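Local coordinates for adhesion and penetration protein autotransporter (Haemophilus influenzae, PDB 3SYJ) that promotes bacterial adherence to and invasion of host cells, self-associates between bacteria, and probably acts as a serine protease, at residues A[852-857]-A[878-883]; A[874-879]-A[906-911]; A[889-894]-A[921-926]. All coordinates share one frame; numbering follows the deposited sequence.

Contact 1 (A[852-857]-A[878-883])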
loop_
_atom_site.group_PDB
_atom_site.type_symbol
_atom_site.label_atom_id
_atom_site.label_comp_id
_atom_site.label_asym_id
_atom_site.label_seq_id
_atom_site.Cartn_x
_atom_site.Cartn_y
_atom_site.Cartn_z
ATOM N N THR A 852 18.733 -6.364 8.537
ATOM C CA THR A 852 19.864 -6.678 7.681
ATOM C C THR A 852 19.862 -5.761 6.465
ATOM O O THR A 852 18.844 -5.607 5.788
ATOM C CB THR A 852 19.820 -8.146 7.200
ATOM O OG1 THR A 852 19.899 -9.027 8.326
ATOM C CG2 THR A 852 20.971 -8.437 6.246
ATOM N N LEU A 853 21.002 -5.140 6.198
ATOM C CA LEU A 853 21.181 -4.413 4.958
ATOM C C LEU A 853 21.992 -5.277 4.003
ATOM O O LEU A 853 23.120 -5.659 4.308
ATOM C CB LEU A 853 21.886 -3.082 5.211
ATOM C CG LEU A 853 22.373 -2.300 3.987
ATOM C CD1 LEU A 853 21.243 -2.033 2.994
ATOM C CD2 LEU A 853 23.036 -1.001 4.423
ATOM N N THR A 854 21.409 -5.594 2.853
ATOM C CA THR A 854 22.088 -6.384 1.838
ATOM C C THR A 854 22.541 -5.481 0.701
ATOM O O THR A 854 21.742 -4.715 0.160
ATOM C CB THR A 854 21.149 -7.462 1.255
ATOM O OG1 THR A 854 20.714 -8.343 2.298
ATOM C CG2 THR A 854 21.856 -8.265 0.168
ATOM N N VAL A 855 23.821 -5.569 0.344
ATOM C CA VAL A 855 24.367 -4.821 -0.788
ATOM C C VAL A 855 24.834 -5.760 -1.903
ATOM O O VAL A 855 26.024 -6.053 -2.021
ATOM C CB VAL A 855 25.542 -3.927 -0.366
ATOM C CG1 VAL A 855 25.986 -3.053 -1.535
ATOM C CG2 VAL A 855 25.154 -3.077 0.836
ATOM N N ASN A 856 23.887 -6.218 -2.716
ATOM C CA ASN A 856 24.154 -7.203 -3.762
ATOM C C ASN A 856 25.254 -6.801 -4.737
ATOM O O ASN A 856 25.915 -7.657 -5.321
ATOM C CB ASN A 856 22.872 -7.511 -4.540
ATOM C CG ASN A 856 21.854 -8.281 -3.710
ATOM O OD1 ASN A 856 20.657 -7.984 -3.743
ATOM N ND2 ASN A 856 22.326 -9.273 -2.956
ATOM N N GLY A 857 25.439 -5.500 -4.916
ATOM C CA GLY A 857 26.403 -4.995 -5.876
ATOM C C GLY A 857 27.665 -4.529 -5.193
ATOM O O GLY A 857 28.115 -5.151 -4.237
ATOM N N LYS A 878 22.562 -6.951 10.708
ATOM C CA LYS A 878 23.526 -7.570 9.811
ATOM C C LYS A 878 23.860 -6.679 8.620
ATOM O O LYS A 878 23.017 -5.929 8.132
ATOM C CB LYS A 878 23.002 -8.923 9.320
ATOM C CG LYS A 878 22.864 -9.973 10.417
ATOM C CD LYS A 878 24.219 -10.281 11.047
ATOM C CE LYS A 878 24.083 -10.887 12.441
ATOM N NZ LYS A 878 23.522 -12.258 12.405
ATOM N N LEU A 879 25.103 -6.759 8.169
ATOM C CA LEU A 879 25.515 -6.112 6.935
ATOM C C LEU A 879 25.998 -7.206 5.993
ATOM O O LEU A 879 27.037 -7.823 6.222
ATOM C CB LEU A 879 26.617 -5.087 7.203
ATOM C CG LEU A 879 27.162 -4.283 6.019
ATOM C CD1 LEU A 879 26.040 -3.562 5.283
ATOM C CD2 LEU A 879 28.225 -3.298 6.489
ATOM N N LYS A 880 25.217 -7.459 4.948
ATOM C CA LYS A 880 25.500 -8.531 4.000
ATOM C C LYS A 880 26.088 -7.965 2.711
ATOM O O LYS A 880 25.422 -7.228 1.990
ATOM C CB LYS A 880 24.218 -9.312 3.707
ATOM C CG LYS A 880 24.383 -10.457 2.729
ATOM C CD LYS A 880 23.088 -11.245 2.579
ATOM C CE LYS A 880 22.742 -11.986 3.862
ATOM N NZ LYS A 880 21.757 -13.077 3.620
ATOM N N LEU A 881 27.338 -8.309 2.426
ATOM C CA LEU A 881 28.045 -7.729 1.290
ATOM C C LEU A 881 28.430 -8.779 0.255
ATOM O O LEU A 881 28.286 -9.978 0.487
ATOM C CB LEU A 881 29.296 -6.989 1.770
ATOM C CG LEU A 881 29.098 -6.002 2.920
ATOM C CD1 LEU A 881 30.418 -5.357 3.293
ATOM C CD2 LEU A 881 28.070 -4.947 2.542
ATOM N N SER A 882 28.918 -8.317 -0.890
ATOM C CA SER A 882 29.354 -9.210 -1.954
ATOM C C SER A 882 30.874 -9.180 -2.074
ATOM O O SER A 882 31.558 -8.553 -1.266
ATOM C CB SER A 882 28.735 -8.786 -3.282
ATOM O OG SER A 882 29.368 -7.614 -3.771
ATOM N N ASN A 883 31.398 -9.852 -3.090
ATOM C CA ASN A 883 32.831 -9.839 -3.344
ATOM C C ASN A 883 33.338 -8.462 -3.755
ATOM O O ASN A 883 34.516 -8.152 -3.584
ATOM C CB ASN A 883 33.197 -10.871 -4.409
ATOM C CG ASN A 883 33.477 -12.239 -3.816
ATOM O OD1 ASN A 883 33.012 -13.261 -4.327
ATOM N ND2 ASN A 883 34.241 -12.266 -2.725
HETATM O O HOH W 1 28.549 -5.400 -1.551
#
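L853 and L879 meet in parallel register on two neighbouring strands, 852-855 and 878-881, in the C-terminal part of the passenger domain's beta-helix. The second strand stacks on the first one turn later, the two running 12° from parallel. In the backbone ladder, L853 N donates to K878 O at 2.9 Å, L853 O receives K880 N, and V855 N gives the straightest bond, 174° at the hydrogen, to K880 O. Beyond V855 the strands part, and a water fills the rung: it donates to V855 O and accepts from S882 N.

Apolar contacts line the buried face. L853 CD2 rests 4.0 Å from L879 CD1, both leucines lying side by side, and V855 CG2 meets L881 CD2 at 3.9 Å. F865, on strand 862-870, touches both L853 and L879. The other face is more polar. T852 sets OG1 against K878 CB at 3.3 Å, while the aliphatic chain of K880 runs beside T854, with CD 3.8 Å from T854 OG1.

A side-chain bond closes the ladder's end. With chi1 at 74°, S882 OG stands between its own N and carbonyl carbon and donates to G857 O at 2.8 Å, from above the carbonyl plane.

Contact 2 (A[874-879]-A[906-911])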
loop_
_atom_site.group_PDB
_atom_site.type_symbol
_atom_site.label_atom_id
_atom_site.label_comp_id
_atom_site.label_asym_id
_atom_site.label_seq_id
_atom_site.Cartn_x
_atom_site.Cartn_y
_atom_site.Cartn_z
ATOM N N TYR A 874 23.209 -14.065 20.900
ATOM C CA TYR A 874 24.065 -13.989 19.714
ATOM C C TYR A 874 23.294 -13.582 18.449
ATOM O O TYR A 874 23.428 -14.199 17.390
ATOM C CB TYR A 874 24.868 -15.280 19.521
ATOM C CG TYR A 874 26.033 -15.393 20.482
ATOM C CD1 TYR A 874 27.233 -14.740 20.227
ATOM C CD2 TYR A 874 25.930 -16.137 21.653
ATOM C CE1 TYR A 874 28.305 -14.830 21.106
ATOM C CE2 TYR A 874 26.995 -16.234 22.541
ATOM C CZ TYR A 874 28.181 -15.577 22.263
ATOM O OH TYR A 874 29.248 -15.665 23.134
ATOM N N LYS A 875 22.497 -12.524 18.588
ATOM C CA LYS A 875 21.734 -11.946 17.489
ATOM C C LYS A 875 22.153 -10.493 17.306
ATOM O O LYS A 875 22.656 -9.869 18.241
ATOM C CB LYS A 875 20.238 -11.990 17.803
ATOM C CG LYS A 875 19.663 -13.387 17.996
ATOM C CD LYS A 875 18.334 -13.339 18.743
ATOM C CE LYS A 875 17.241 -12.660 17.922
ATOM N NZ LYS A 875 16.680 -13.542 16.855
ATOM N N SER A 876 21.937 -9.954 16.108
ATOM C CA SER A 876 22.235 -8.549 15.837
ATOM C C SER A 876 21.769 -8.095 14.457
ATOM O O SER A 876 21.314 -8.901 13.638
ATOM C CB SER A 876 23.735 -8.289 15.956
ATOM O OG SER A 876 24.402 -8.650 14.764
ATOM N N ASP A 877 21.891 -6.795 14.206
ATOM C CA ASP A 877 21.697 -6.258 12.866
ATOM C C ASP A 877 22.811 -6.830 12.006
ATOM O O ASP A 877 23.882 -7.161 12.512
ATOM C CB ASP A 877 21.770 -4.731 12.867
ATOM C CG ASP A 877 20.633 -4.084 13.641
ATOM O OD1 ASP A 877 19.483 -4.568 13.542
ATOM O OD2 ASP A 877 20.891 -3.080 14.340
ATOM N N LYS A 878 22.562 -6.951 10.708
ATOM C CA LYS A 878 23.526 -7.570 9.811
ATOM C C LYS A 878 23.860 -6.679 8.620
ATOM O O LYS A 878 23.017 -5.929 8.132
ATOM C CB LYS A 878 23.002 -8.923 9.320
ATOM C CG LYS A 878 22.864 -9.973 10.417
ATOM C CD LYS A 878 24.219 -10.281 11.047
ATOM C CE LYS A 878 24.083 -10.887 12.441
ATOM N NZ LYS A 878 23.522 -12.258 12.405
ATOM N N LEU A 879 25.103 -6.759 8.169
ATOM C CA LEU A 879 25.515 -6.112 6.935
ATOM C C LEU A 879 25.998 -7.206 5.993
ATOM O O LEU A 879 27.037 -7.823 6.222
ATOM C CB LEU A 879 26.617 -5.087 7.203
ATOM C CG LEU A 879 27.162 -4.283 6.019
ATOM C CD1 LEU A 879 26.040 -3.562 5.283
ATOM C CD2 LEU A 879 28.225 -3.298 6.489
ATOM N N LEU A 906 29.815 -13.555 17.131
ATOM C CA LEU A 906 28.687 -12.860 16.529
ATOM C C LEU A 906 29.111 -12.214 15.217
ATOM O O LEU A 906 29.895 -11.265 15.207
ATOM C CB LEU A 906 28.125 -11.801 17.476
ATOM C CG LEU A 906 26.843 -11.143 16.972
ATOM C CD1 LEU A 906 25.812 -12.201 16.631
ATOM C CD2 LEU A 906 26.293 -10.171 17.996
ATOM N N THR A 907 28.602 -12.739 14.108
ATOM C CA THR A 907 28.887 -12.160 12.802
ATOM C C THR A 907 28.194 -10.802 12.670
ATOM O O THR A 907 27.007 -10.675 12.971
ATOM C CB THR A 907 28.434 -13.102 11.657
ATOM O OG1 THR A 907 29.042 -14.391 11.826
ATOM C CG2 THR A 907 28.823 -12.536 10.293
ATOM N N LEU A 908 28.940 -9.789 12.238
ATOM C CA LEU A 908 28.369 -8.467 12.004
ATOM C C LEU A 908 28.316 -8.166 10.511
ATOM O O LEU A 908 27.293 -7.716 9.991
ATOM C CB LEU A 908 29.167 -7.388 12.741
ATOM C CG LEU A 908 28.991 -7.375 14.260
ATOM C CD1 LEU A 908 29.734 -6.202 14.874
ATOM C CD2 LEU A 908 27.514 -7.333 14.629
ATOM N N VAL A 909 29.425 -8.427 9.827
ATOM C CA VAL A 909 29.510 -8.245 8.388
ATOM C C VAL A 909 29.784 -9.582 7.714
ATOM O O VAL A 909 30.776 -10.244 8.017
ATOM C CB VAL A 909 30.632 -7.266 8.018
ATOM C CG1 VAL A 909 30.645 -7.031 6.518
ATOM C CG2 VAL A 909 30.458 -5.951 8.766
ATOM N N GLU A 910 28.907 -9.977 6.799
ATOM C CA GLU A 910 29.016 -11.280 6.153
ATOM C C GLU A 910 28.975 -11.183 4.637
ATOM O O GLU A 910 28.760 -10.111 4.069
ATOM C CB GLU A 910 27.892 -12.202 6.627
ATOM C CG GLU A 910 26.498 -11.663 6.337
ATOM C CD GLU A 910 25.395 -12.497 6.969
ATOM O OE1 GLU A 910 25.536 -13.737 7.025
ATOM O OE2 GLU A 910 24.383 -11.906 7.402
ATOM N N SER A 911 29.176 -12.320 3.985
ATOM C CA SER A 911 29.066 -12.393 2.539
ATOM C C SER A 911 27.672 -12.867 2.148
ATOM O O SER A 911 27.019 -13.592 2.902
ATOM C CB SER A 911 30.117 -13.346 1.979
ATOM O OG SER A 911 29.888 -13.591 0.605
#
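L906 reaches across to the backbone of Y874: its CD1 lies 3.2 Å from Y874 O, while CD2 packs on S876 CB at 3.8 Å. CG anti to the backbone N (chi1 -173°) sends the branch toward 874-876. L906 CB lies at the edge of the Y874 ring, near its plane, 4.1 Å from Y874 CD1.

Farther along, the two segments pair as a parallel rung of the beta-helix around L879 and V909. L879 N donates to L908 O at 3.0 Å, and L879 O receives E910 N. On the inner face, L879 CD2 and V909 CG2 lie 4.1 Å apart. Outside, the K878 chain, bent at chi2, brings CE 3.0 Å from T907 O, and E910 OE2 lies 3.8 Å from K878 CB; the charged NZ of K878 stays 5.1 Å from E910 OE2.

In the next shell, S876 OG donates to D877 O, D877 is held by N851 and T868, and the Y874 hydroxyl bonds that of Y937. The chain turns a corner at L908 and V909, which form a classic beta bulge facing F946. Strand 875-881 pairs in parallel at L879-V909, strand 945-949 is antiparallel to 906-911, and strand 862-870 contributes F867 to L879 and L908.

Contact 3 (A[889-894]-A[921-926])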
loop_
_atom_site.group_PDB
_atom_site.type_symbol
_atom_site.label_atom_id
_atom_site.label_comp_id
_atom_site.label_asym_id
_atom_site.label_seq_id
_atom_site.Cartn_x
_atom_site.Cartn_y
_atom_site.Cartn_z
ATOM N N TYR A 889 35.598 1.567 6.764
ATOM C CA TYR A 889 34.394 1.841 7.535
ATOM C C TYR A 889 34.575 1.658 9.033
ATOM O O TYR A 889 35.431 0.901 9.487
ATOM C CB TYR A 889 33.242 0.982 7.019
ATOM C CG TYR A 889 33.065 1.110 5.527
ATOM C CD1 TYR A 889 32.414 2.210 4.982
ATOM C CD2 TYR A 889 33.572 0.149 4.661
ATOM C CE1 TYR A 889 32.258 2.345 3.621
ATOM C CE2 TYR A 889 33.421 0.274 3.296
ATOM C CZ TYR A 889 32.761 1.375 2.781
ATOM O OH TYR A 889 32.606 1.512 1.424
ATOM N N ILE A 890 33.767 2.383 9.794
ATOM C CA ILE A 890 33.759 2.254 11.239
ATOM C C ILE A 890 32.510 1.495 11.647
ATOM O O ILE A 890 31.421 1.752 11.133
ATOM C CB ILE A 890 33.781 3.625 11.926
ATOM C CG1 ILE A 890 35.150 4.279 11.745
ATOM C CG2 ILE A 890 33.438 3.488 13.403
ATOM C CD1 ILE A 890 35.245 5.678 12.314
ATOM N N LEU A 891 32.679 0.537 12.551
ATOM C CA LEU A 891 31.557 -0.211 13.095
ATOM C C LEU A 891 31.295 0.221 14.524
ATOM O O LEU A 891 32.182 0.168 15.371
ATOM C CB LEU A 891 31.829 -1.715 13.047
ATOM C CG LEU A 891 31.254 -2.479 11.855
ATOM C CD1 LEU A 891 31.549 -1.751 10.558
ATOM C CD2 LEU A 891 31.789 -3.902 11.814
ATOM N N SER A 892 30.072 0.658 14.787
ATOM C CA SER A 892 29.680 1.037 16.132
ATOM C C SER A 892 28.582 0.095 16.592
ATOM O O SER A 892 27.622 -0.150 15.865
ATOM C CB SER A 892 29.194 2.482 16.160
ATOM O OG SER A 892 29.101 2.948 17.491
ATOM N N VAL A 893 28.728 -0.447 17.795
ATOM C CA VAL A 893 27.790 -1.457 18.271
ATOM C C VAL A 893 27.179 -1.087 19.612
ATOM O O VAL A 893 27.897 -0.731 20.552
ATOM C CB VAL A 893 28.458 -2.845 18.394
ATOM C CG1 VAL A 893 27.481 -3.851 18.991
ATOM C CG2 VAL A 893 28.962 -3.316 17.042
ATOM N N ARG A 894 25.851 -1.157 19.683
ATOM C CA ARG A 894 25.129 -1.013 20.943
ATOM C C ARG A 894 24.467 -2.327 21.321
ATOM O O ARG A 894 23.638 -2.854 20.585
ATOM C CB ARG A 894 24.114 0.131 20.882
ATOM C CG ARG A 894 24.744 1.512 20.977
ATOM C CD ARG A 894 23.701 2.611 21.069
ATOM N NE ARG A 894 24.275 3.902 20.708
ATOM C CZ ARG A 894 24.787 4.765 21.576
ATOM N NH1 ARG A 894 24.774 4.489 22.877
ATOM N NH2 ARG A 894 25.301 5.907 21.140
ATOM N N LEU A 921 38.271 -4.477 1.653
ATOM C CA LEU A 921 37.269 -4.092 2.638
ATOM C C LEU A 921 37.922 -3.964 4.020
ATOM O O LEU A 921 38.601 -4.879 4.482
ATOM C CB LEU A 921 36.159 -5.143 2.665
ATOM C CG LEU A 921 34.804 -4.804 3.282
ATOM C CD1 LEU A 921 34.246 -3.517 2.699
ATOM C CD2 LEU A 921 33.839 -5.959 3.058
ATOM N N LYS A 922 37.725 -2.830 4.680
ATOM C CA LYS A 922 38.352 -2.609 5.975
ATOM C C LYS A 922 37.373 -2.057 7.009
ATOM O O LYS A 922 36.732 -1.028 6.786
ATOM C CB LYS A 922 39.554 -1.675 5.829
ATOM C CG LYS A 922 40.285 -1.389 7.134
ATOM C CD LYS A 922 41.448 -0.427 6.914
ATOM C CE LYS A 922 42.275 -0.236 8.182
ATOM N NZ LYS A 922 43.517 0.557 7.929
ATOM N N PHE A 923 37.268 -2.752 8.143
ATOM C CA PHE A 923 36.388 -2.335 9.235
ATOM C C PHE A 923 37.145 -2.072 10.530
ATOM O O PHE A 923 38.159 -2.710 10.816
ATOM C CB PHE A 923 35.316 -3.391 9.500
ATOM C CG PHE A 923 34.339 -3.547 8.384
ATOM C CD1 PHE A 923 33.298 -2.653 8.236
ATOM C CD2 PHE A 923 34.462 -4.579 7.480
ATOM C CE1 PHE A 923 32.395 -2.788 7.208
ATOM C CE2 PHE A 923 33.564 -4.720 6.449
ATOM C CZ PHE A 923 32.527 -3.823 6.312
ATOM N N THR A 924 36.622 -1.143 11.321
ATOM C CA THR A 924 37.200 -0.808 12.611
ATOM C C THR A 924 36.093 -0.662 13.632
ATOM O O THR A 924 35.140 0.088 13.424
ATOM C CB THR A 924 37.972 0.506 12.541
ATOM O OG1 THR A 924 39.161 0.310 11.769
ATOM C CG2 THR A 924 38.346 0.979 13.934
ATOM N N LEU A 925 36.215 -1.385 14.738
ATOM C CA LEU A 925 35.227 -1.297 15.804
ATOM C C LEU A 925 35.444 -0.026 16.621
ATOM O O LEU A 925 36.562 0.266 17.043
ATOM C CB LEU A 925 35.290 -2.536 16.701
ATOM C CG LEU A 925 34.233 -2.647 17.802
ATOM C CD1 LEU A 925 32.826 -2.734 17.226
ATOM C CD2 LEU A 925 34.516 -3.846 18.686
ATOM N N GLU A 926 34.376 0.739 16.815
ATOM C CA GLU A 926 34.438 1.943 17.632
ATOM C C GLU A 926 34.593 1.550 19.098
ATOM O O GLU A 926 33.962 0.594 19.561
ATOM C CB GLU A 926 33.180 2.793 17.437
ATOM C CG GLU A 926 33.187 4.094 18.233
ATOM C CD GLU A 926 31.911 4.902 18.068
ATOM O OE1 GLU A 926 31.317 4.872 16.967
ATOM O OE2 GLU A 926 31.505 5.573 19.041
HETATM O O HOH W 2 38.435 1.030 8.860
HETATM O O HOH W 3 31.257 -0.022 19.330
#
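Parallel stacking of strands, the pairing that joins one coil of a beta-helix to the next, links 889-894 to 921-926 on another face of the passenger domain's C-terminal end. Y889, I890 and L891 pair with F923, T924 and L925, while the strand axes are turned 36° against each other. Four backbone hydrogen bonds hold the register. Y889 N donates to K922 O at 2.8 Å and Y889 O receives T924 N; L891 N then gives a nearly straight bond to T924 O, 176° at the hydrogen, and L891 O accepts E926 N at 2.7 Å.

Toward the interior, the Y889 and F923 rings cross obliquely, centroids 5.9 Å apart. F923 CG, anti to its carbonyl carbon (chi1 -67°), lays the ring beside Y889, whose CB lies 3.8 Å from F923 CD1. L921 reaches the edge of the tyrosine ring, its CD1 3.9 Å from Y889 CE2. The tyrosine hydroxyl turns to E886 O. Further on, V893 CG2 packs against L925 CD1 at 3.9 Å. Beyond the two segments, F923 makes an edge-to-face pair with F946 of strand 945-949, and L939 of strand 935-942 touches L891, F923 and L925.

The face bearing I890 and T924 is exposed. T924 OG1 and Y889 O share a water, and a second water accepts a hydrogen bond from V893 N and donates one to E926 O, extending the ladder past its last direct rung. Hydrophobic residues packed inward beneath a parallel ladder, with polar side chains and water outside, are typical of the beta-helix of autotransporter passenger domains.

Overall arrangement
All three contacts lie in the pertactin-like C-terminal end of the passenger domain, their centres about 56 to 61 Å from the centre of the chain. Contacts 1 and 2 share strand 875-881, which pairs with 852-855 along one edge and with 906-911 along the other; their centres are about 11 Å apart. Contact 3 joins strands 887-895 and 921-925, its centre about 15 Å from that of contact 1 and 12 Å from that of contact 2. Along the chain, contact 1 closes before contact 3 opens, whereas the segments of contacts 2 and 3 alternate. Inside, L881, V909 and F923 pack together, joining the ladders through a shared interior of the beta-helix end.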